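PDB 6DYR: ebony from Drosophila melanogaster, which probably joins beta-alanine to biogenic amines such as histamine, its C-terminal acetyltransferase-like domain here holding beta-alanyl-histamine. Local coordinates for residues D19-S24 / S122-T127; T162-L167 / Q204-H209. All coordinates share one frame; numbering follows the deposited sequence.

Interaction 1: residues D19-S24 / S122-T127; sequences DIIVAS and SFMMGT. With HJD (N-[2-(1H-imidazol-5-yl)ethyl]-beta-alaninamide), chain B.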
loop_
_atom_site.group_PDB
_atom_site.type_symbol
_atom_site.label_atom_id
_atom_site.label_comp_id
_atom_site.label_asym_id
_atom_site.label_seq_id
_atom_site.Cartn_x
_atom_site.Cartn_y
_atom_site.Cartn_z
ATOM N N ASP A 19 7.080 5.546 -10.970
ATOM C CA ASP A 19 8.360 4.845 -11.001
ATOM C C ASP A 19 8.614 4.098 -9.697
ATOM O O ASP A 19 9.063 2.947 -9.710
ATOM C CB ASP A 19 9.495 5.832 -11.283
ATOM C CG ASP A 19 9.393 6.463 -12.659
ATOM O OD1 ASP A 19 8.713 5.885 -13.533
ATOM O OD2 ASP A 19 9.993 7.541 -12.865
ATOM N N ILE A 20 8.321 4.734 -8.561
ATOM C CA ILE A 20 8.547 4.088 -7.272
ATOM C C ILE A 20 7.588 2.920 -7.079
ATOM O O ILE A 20 7.991 1.838 -6.634
ATOM C CB ILE A 20 8.424 5.114 -6.131
ATOM C CG1 ILE A 20 9.574 6.123 -6.196
ATOM C CG2 ILE A 20 8.396 4.414 -4.783
ATOM C CD1 ILE A 20 9.536 7.157 -5.098
ATOM N N ILE A 21 6.311 3.113 -7.412
ATOM C CA ILE A 21 5.324 2.059 -7.199
ATOM C C ILE A 21 5.601 0.868 -8.110
ATOM O O ILE A 21 5.473 -0.290 -7.695
ATOM C CB ILE A 21 3.899 2.609 -7.393
ATOM C CG1 ILE A 21 3.574 3.637 -6.308
ATOM C CG2 ILE A 21 2.878 1.481 -7.377
ATOM C CD1 ILE A 21 3.681 3.086 -4.904
ATOM N N VAL A 22 5.985 1.127 -9.361
ATOM C CA VAL A 22 6.375 0.030 -10.241
ATOM C C VAL A 22 7.600 -0.681 -9.684
ATOM O O VAL A 22 7.666 -1.915 -9.664
ATOM C CB VAL A 22 6.616 0.545 -11.673
ATOM C CG1 VAL A 22 7.278 -0.535 -12.522
ATOM C CG2 VAL A 22 5.306 0.987 -12.306
ATOM N N ALA A 23 8.574 0.084 -9.192
ATOM C CA ALA A 23 9.784 -0.520 -8.646
ATOM C C ALA A 23 9.481 -1.366 -7.415
ATOM O O ALA A 23 10.117 -2.403 -7.194
ATOM C CB ALA A 23 10.793 0.574 -8.312
ATOM N N SER A 24 8.507 -0.946 -6.607
ATOM C CA SER A 24 8.207 -1.644 -5.364
ATOM C C SER A 24 7.268 -2.830 -5.547
ATOM O O SER A 24 7.169 -3.664 -4.641
ATOM C CB SER A 24 7.601 -0.672 -4.348
ATOM O OG SER A 24 8.551 0.299 -3.944
ATOM N N SER A 122 -4.190 3.028 4.226
ATOM C CA SER A 122 -2.835 3.105 3.683
ATOM C C SER A 122 -2.666 1.920 2.740
ATOM O O SER A 122 -2.124 0.872 3.094
ATOM C CB SER A 122 -1.799 3.102 4.801
ATOM O OG SER A 122 -0.490 2.970 4.284
ATOM N N PHE A 123 -3.158 2.089 1.513
ATOM C CA PHE A 123 -3.243 0.964 0.593
ATOM C C PHE A 123 -1.956 0.719 -0.183
ATOM O O PHE A 123 -1.755 -0.397 -0.676
ATOM C CB PHE A 123 -4.409 1.159 -0.388
ATOM C CG PHE A 123 -4.147 2.181 -1.455
ATOM C CD1 PHE A 123 -4.374 3.524 -1.213
ATOM C CD2 PHE A 123 -3.687 1.798 -2.706
ATOM C CE1 PHE A 123 -4.136 4.470 -2.195
ATOM C CE2 PHE A 123 -3.446 2.739 -3.693
ATOM C CZ PHE A 123 -3.675 4.075 -3.438
ATOM N N MET A 124 -1.077 1.710 -0.297
ATOM C CA MET A 124 0.156 1.507 -1.045
ATOM C C MET A 124 1.274 2.334 -0.428
ATOM O O MET A 124 1.071 3.492 -0.056
ATOM C CB MET A 124 -0.025 1.862 -2.526
ATOM C CG MET A 124 0.780 0.981 -3.473
ATOM S SD MET A 124 0.103 0.912 -5.145
ATOM C CE MET A 124 -1.416 0.003 -4.878
ATOM N N MET A 125 2.450 1.723 -0.321
ATOM C CA MET A 125 3.633 2.367 0.229
ATOM C C MET A 125 4.848 1.841 -0.518
ATOM O O MET A 125 5.026 0.626 -0.632
ATOM C CB MET A 125 3.755 2.096 1.734
ATOM C CG MET A 125 4.837 2.889 2.438
ATOM S SD MET A 125 4.714 2.785 4.236
ATOM C CE MET A 125 3.195 3.683 4.544
ATOM N N GLY A 126 5.668 2.750 -1.041
ATOM C CA GLY A 126 6.820 2.356 -1.825
ATOM C C GLY A 126 8.014 3.240 -1.537
ATOM O O GLY A 126 7.888 4.368 -1.050
ATOM N N THR A 127 9.192 2.698 -1.845
ATOM C CA THR A 127 10.450 3.419 -1.741
ATOM C C THR A 127 11.223 3.267 -3.042
ATOM O O THR A 127 10.959 2.365 -3.841
ATOM C CB THR A 127 11.304 2.916 -0.571
ATOM O OG1 THR A 127 11.458 1.497 -0.673
ATOM C CG2 THR A 127 10.657 3.261 0.754
HETATM N N1 HJD B . -1.088 -3.943 -3.125
HETATM C C2 HJD B . -0.260 -4.588 -2.240
HETATM N N3 HJD B . 0.491 -2.602 0.875
HETATM C C4 HJD B . -0.258 -4.289 -0.779
HETATM N N4 HJD B . 1.274 -0.349 4.929
HETATM C C5 HJD B . 0.708 -3.170 -0.444
HETATM C C6 HJD B . 1.122 -1.501 1.291
HETATM C C1 HJD B . 0.477 -5.449 -2.991
HETATM C C3 HJD B . -0.840 -4.429 -4.345
HETATM C C7 HJD B . 0.655 -0.894 2.595
HETATM C C8 HJD B . 1.751 -0.844 3.641
HETATM N N2 HJD B . 0.102 -5.344 -4.312
HETATM O O1 HJD B . 2.020 -0.979 0.633
HETATM O O HOH W 1 10.055 -0.750 -2.260
#

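Interaction 2: residues T162-L167 / Q204-H209; sequences TNTSPL and QRAIVH. With HJD (N-[2-(1H-imidazol-5-yl)ethyl]-beta-alaninamide), chain B.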
loop_
_atom_site.group_PDB
_atom_site.type_symbol
_atom_site.label_atom_id
_atom_site.label_comp_id
_atom_site.label_asym_id
_atom_site.label_seq_id
_atom_site.Cartn_x
_atom_site.Cartn_y
_atom_site.Cartn_z
ATOM N N THR A 162 -3.306 -3.647 4.505
ATOM C CA THR A 162 -2.928 -5.043 4.339
ATOM C C THR A 162 -1.456 -5.090 3.962
ATOM O O THR A 162 -1.059 -4.543 2.928
ATOM C CB THR A 162 -3.782 -5.725 3.272
ATOM O OG1 THR A 162 -5.146 -5.721 3.696
ATOM C CG2 THR A 162 -3.339 -7.162 3.065
ATOM N N ASN A 163 -0.652 -5.725 4.805
ATOM C CA ASN A 163 0.790 -5.784 4.611
ATOM C C ASN A 163 1.157 -7.129 4.002
ATOM O O ASN A 163 0.845 -8.182 4.569
ATOM C CB ASN A 163 1.518 -5.545 5.931
ATOM C CG ASN A 163 1.463 -4.095 6.355
ATOM O OD1 ASN A 163 1.748 -3.202 5.562
ATOM N ND2 ASN A 163 1.069 -3.850 7.596
ATOM N N THR A 164 1.816 -7.086 2.846
ATOM C CA THR A 164 2.063 -8.272 2.043
ATOM C C THR A 164 3.528 -8.675 1.981
ATOM O O THR A 164 3.836 -9.728 1.413
ATOM C CB THR A 164 1.537 -8.055 0.619
ATOM O OG1 THR A 164 2.025 -6.804 0.120
ATOM C CG2 THR A 164 0.014 -8.036 0.617
ATOM N N SER A 165 4.433 -7.876 2.538
ATOM C CA SER A 165 5.828 -8.272 2.610
ATOM C C SER A 165 6.228 -8.510 4.060
ATOM O O SER A 165 5.649 -7.912 4.975
ATOM C CB SER A 165 6.752 -7.210 1.999
ATOM O OG SER A 165 6.770 -6.030 2.782
ATOM N N PRO A 166 7.202 -9.386 4.309
ATOM C CA PRO A 166 7.639 -9.613 5.696
ATOM C C PRO A 166 8.138 -8.357 6.392
ATOM O O PRO A 166 7.985 -8.240 7.614
ATOM C CB PRO A 166 8.755 -10.657 5.539
ATOM C CG PRO A 166 8.429 -11.362 4.258
ATOM C CD PRO A 166 7.855 -10.308 3.362
ATOM N N LEU A 167 8.722 -7.405 5.658
ATOM C CA LEU A 167 9.243 -6.200 6.298
ATOM C C LEU A 167 8.114 -5.289 6.765
ATOM O O LEU A 167 8.105 -4.838 7.916
ATOM C CB LEU A 167 10.172 -5.451 5.343
ATOM C CG LEU A 167 10.677 -4.104 5.871
ATOM C CD1 LEU A 167 11.339 -4.269 7.238
ATOM C CD2 LEU A 167 11.641 -3.460 4.881
ATOM N N GLN A 204 4.258 -17.346 3.584
ATOM C CA GLN A 204 3.932 -16.034 3.040
ATOM C C GLN A 204 2.504 -15.661 3.426
ATOM O O GLN A 204 1.546 -16.331 3.023
ATOM C CB GLN A 204 4.104 -16.008 1.524
ATOM C CG GLN A 204 3.948 -14.612 0.942
ATOM C CD GLN A 204 4.081 -14.577 -0.564
ATOM O OE1 GLN A 204 4.770 -15.402 -1.159
ATOM N NE2 GLN A 204 3.413 -13.618 -1.191
ATOM N N ARG A 205 2.365 -14.588 4.198
ATOM C CA ARG A 205 1.082 -14.164 4.731
ATOM C C ARG A 205 0.671 -12.829 4.128
ATOM O O ARG A 205 1.510 -12.035 3.693
ATOM C CB ARG A 205 1.128 -14.033 6.257
ATOM C CG ARG A 205 2.117 -14.957 6.944
ATOM C CD ARG A 205 1.718 -16.412 6.794
ATOM N NE ARG A 205 0.398 -16.668 7.349
ATOM C CZ ARG A 205 -0.213 -17.845 7.300
ATOM N NH1 ARG A 205 0.384 -18.875 6.714
ATOM N NH2 ARG A 205 -1.418 -17.988 7.831
ATOM N N ALA A 206 -0.632 -12.601 4.096
ATOM C CA ALA A 206 -1.209 -11.286 3.833
ATOM C C ALA A 206 -1.893 -10.873 5.128
ATOM O O ALA A 206 -2.974 -11.371 5.457
ATOM C CB ALA A 206 -2.187 -11.318 2.663
ATOM N N ILE A 207 -1.250 -9.988 5.880
ATOM C CA ILE A 207 -1.735 -9.600 7.197
ATOM C C ILE A 207 -2.478 -8.279 7.078
ATOM O O ILE A 207 -1.943 -7.292 6.556
ATOM C CB ILE A 207 -0.590 -9.507 8.214
ATOM C CG1 ILE A 207 0.220 -10.810 8.213
ATOM C CG2 ILE A 207 -1.154 -9.227 9.594
ATOM C CD1 ILE A 207 1.360 -10.837 9.219
ATOM N N VAL A 208 -3.718 -8.271 7.554
ATOM C CA VAL A 208 -4.541 -7.070 7.593
ATOM C C VAL A 208 -4.284 -6.378 8.921
ATOM O O VAL A 208 -4.537 -6.949 9.987
ATOM C CB VAL A 208 -6.028 -7.414 7.428
ATOM C CG1 VAL A 208 -6.889 -6.200 7.695
ATOM C CG2 VAL A 208 -6.289 -7.966 6.040
ATOM N N HIS A 209 -3.772 -5.155 8.865
ATOM C CA HIS A 209 -3.414 -4.434 10.073
ATOM C C HIS A 209 -4.348 -3.254 10.295
ATOM O O HIS A 209 -5.007 -2.764 9.373
ATOM C CB HIS A 209 -1.959 -3.961 10.022
ATOM C CG HIS A 209 -0.972 -5.013 10.418
ATOM N ND1 HIS A 209 -0.098 -5.590 9.524
ATOM C CD2 HIS A 209 -0.729 -5.601 11.614
ATOM C CE1 HIS A 209 0.652 -6.477 10.153
ATOM N NE2 HIS A 209 0.285 -6.507 11.422
HETATM N N1 HJD B . -1.088 -3.943 -3.125
HETATM C C2 HJD B . -0.260 -4.588 -2.240
HETATM N N3 HJD B . 0.491 -2.602 0.875
HETATM C C4 HJD B . -0.258 -4.289 -0.779
HETATM N N4 HJD B . 1.274 -0.349 4.929
HETATM C C5 HJD B . 0.708 -3.170 -0.444
HETATM C C6 HJD B . 1.122 -1.501 1.291
HETATM C C1 HJD B . 0.477 -5.449 -2.991
HETATM C C3 HJD B . -0.840 -4.429 -4.345
HETATM C C7 HJD B . 0.655 -0.894 2.595
HETATM C C8 HJD B . 1.751 -0.844 3.641
HETATM N N2 HJD B . 0.102 -5.344 -4.312
HETATM O O1 HJD B . 2.020 -0.979 0.633
HETATM O O HOH W 2 2.220 -11.853 0.807
#

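Interaction 1: residues D19-S24 / S122-T127
Ile20 lays its CG2 methyl over one face of the peptide group that joins Gly126 to Thr127, nearly straight above the carbonyl carbon: CG2 is 3.5 Å from Gly126 C. On the same side of that plane, but much closer to it, Ser24 OG takes the peptide's N-H, with Thr127 N to Ser24 OG 3.3 Å and an N-H...O angle of 144°. The one aromatic ring of the two segments, Phe123, takes no part across the contact and lies almost parallel to Phe79.

The segments 19-24 and 122-127, on helix 14-25 and strand 119-127, cross at close to a right angle (92°), their axes 6.9 Å apart. Gly126 sits where they approach; having no side chain, it lets Ser24 OG come to 3.4 Å from its CA. The hydroxyl stands beside its own backbone N and is also 3.1 Å from Ile20 O, one turn back in the helix.

One helical turn from this polar point the contact is apolar. Ile21 CG2 meets Met124 SD at 3.6 Å, and Ile21 CD1 lies 3.9 Å from Met124 CG. Met124 heads toward the helix from CB onward and runs extended to its sulfur (chi2 156°); the bend at CG-SD turns only the terminal CE. Phe123 and Met124 form a classic beta bulge opposite Leu77, and just beyond it Met125 N gives the ligand's carbonyl O1 a weak hydrogen bond of 2.9 Å.

The chemistry thus changes along the strand: Ser24 meets its C-terminal end through one rather long bond from a backbone amide, isoleucine methyls cover the glycine and the methionine, and the amide past the bulge is turned to the bound beta-alanyl-histamine, consistent with the bulged strand of GNAT folds forming part of the active-site wall.

Interaction 2: residues T162-L167 / Q204-H209
Strands 158-163 and 205-212 run antiparallel beside the ligand in this GNAT-like sheet, where the last strand is inserted between 158-163 and 178-184. Asn163 and Ile207 are a hydrogen-bonded pair: Asn163 N gives to Ile207 O at 2.7 Å (161°), and Ile207 N returns a bond to Asn163 O at 3.1 Å. The neighbouring pair, Thr162 and Val208, is non-hydrogen-bonded. There Thr162 OG1 touches Val208 CG2 at 3.4 Å, while its hydrogen bond goes to Glu104.

The end of strand 158-163 faces the bound beta-alanyl-histamine, probably the product: Thr162 O accepts its amide N3 at 3.2 Å, with an angle of 161°. Asn163 CG stands beside the backbone N, anti to the carbonyl carbon, from where its amide serves both ligand and His209. OD1 receives a weak bond from the ligand amine N4 at 3.0 Å; ND2 turns to His209, a second-shell contact consistent with this orientation of the amide. Ile207 CG2 lies over one face of the His209 ring near the rim, 3.3 Å above its plane. Asn163 ND2 reaches His209 ND1 at 2.8 Å, with the ring nitrogen near the amide plane but ND2 tilted 35° out of the ring plane.

In the fold
Both contacts are buried and both bear on the same sheet, in which strands 119-127 and 158-163 are parallel neighbours. Their centres are 15 Å apart and their nearest atoms about 5 Å apart, without touching. Interaction 1 sets a helix across the sheet, so side chains carry it: methyls, a thioether and one serine hydroxyl. Interaction 2 joins adjacent strands within the sheet, and paired backbone amides carry it, supplemented by an asparagine-histidine bond. The ligand lies between them: strand 119-127 supplies a weak amide donor to its carbonyl, whereas strand 158-163 supplies an acceptor for its amide nitrogen and a weak one for its amine, and Thr161 OG1 adds a further hydrogen bond.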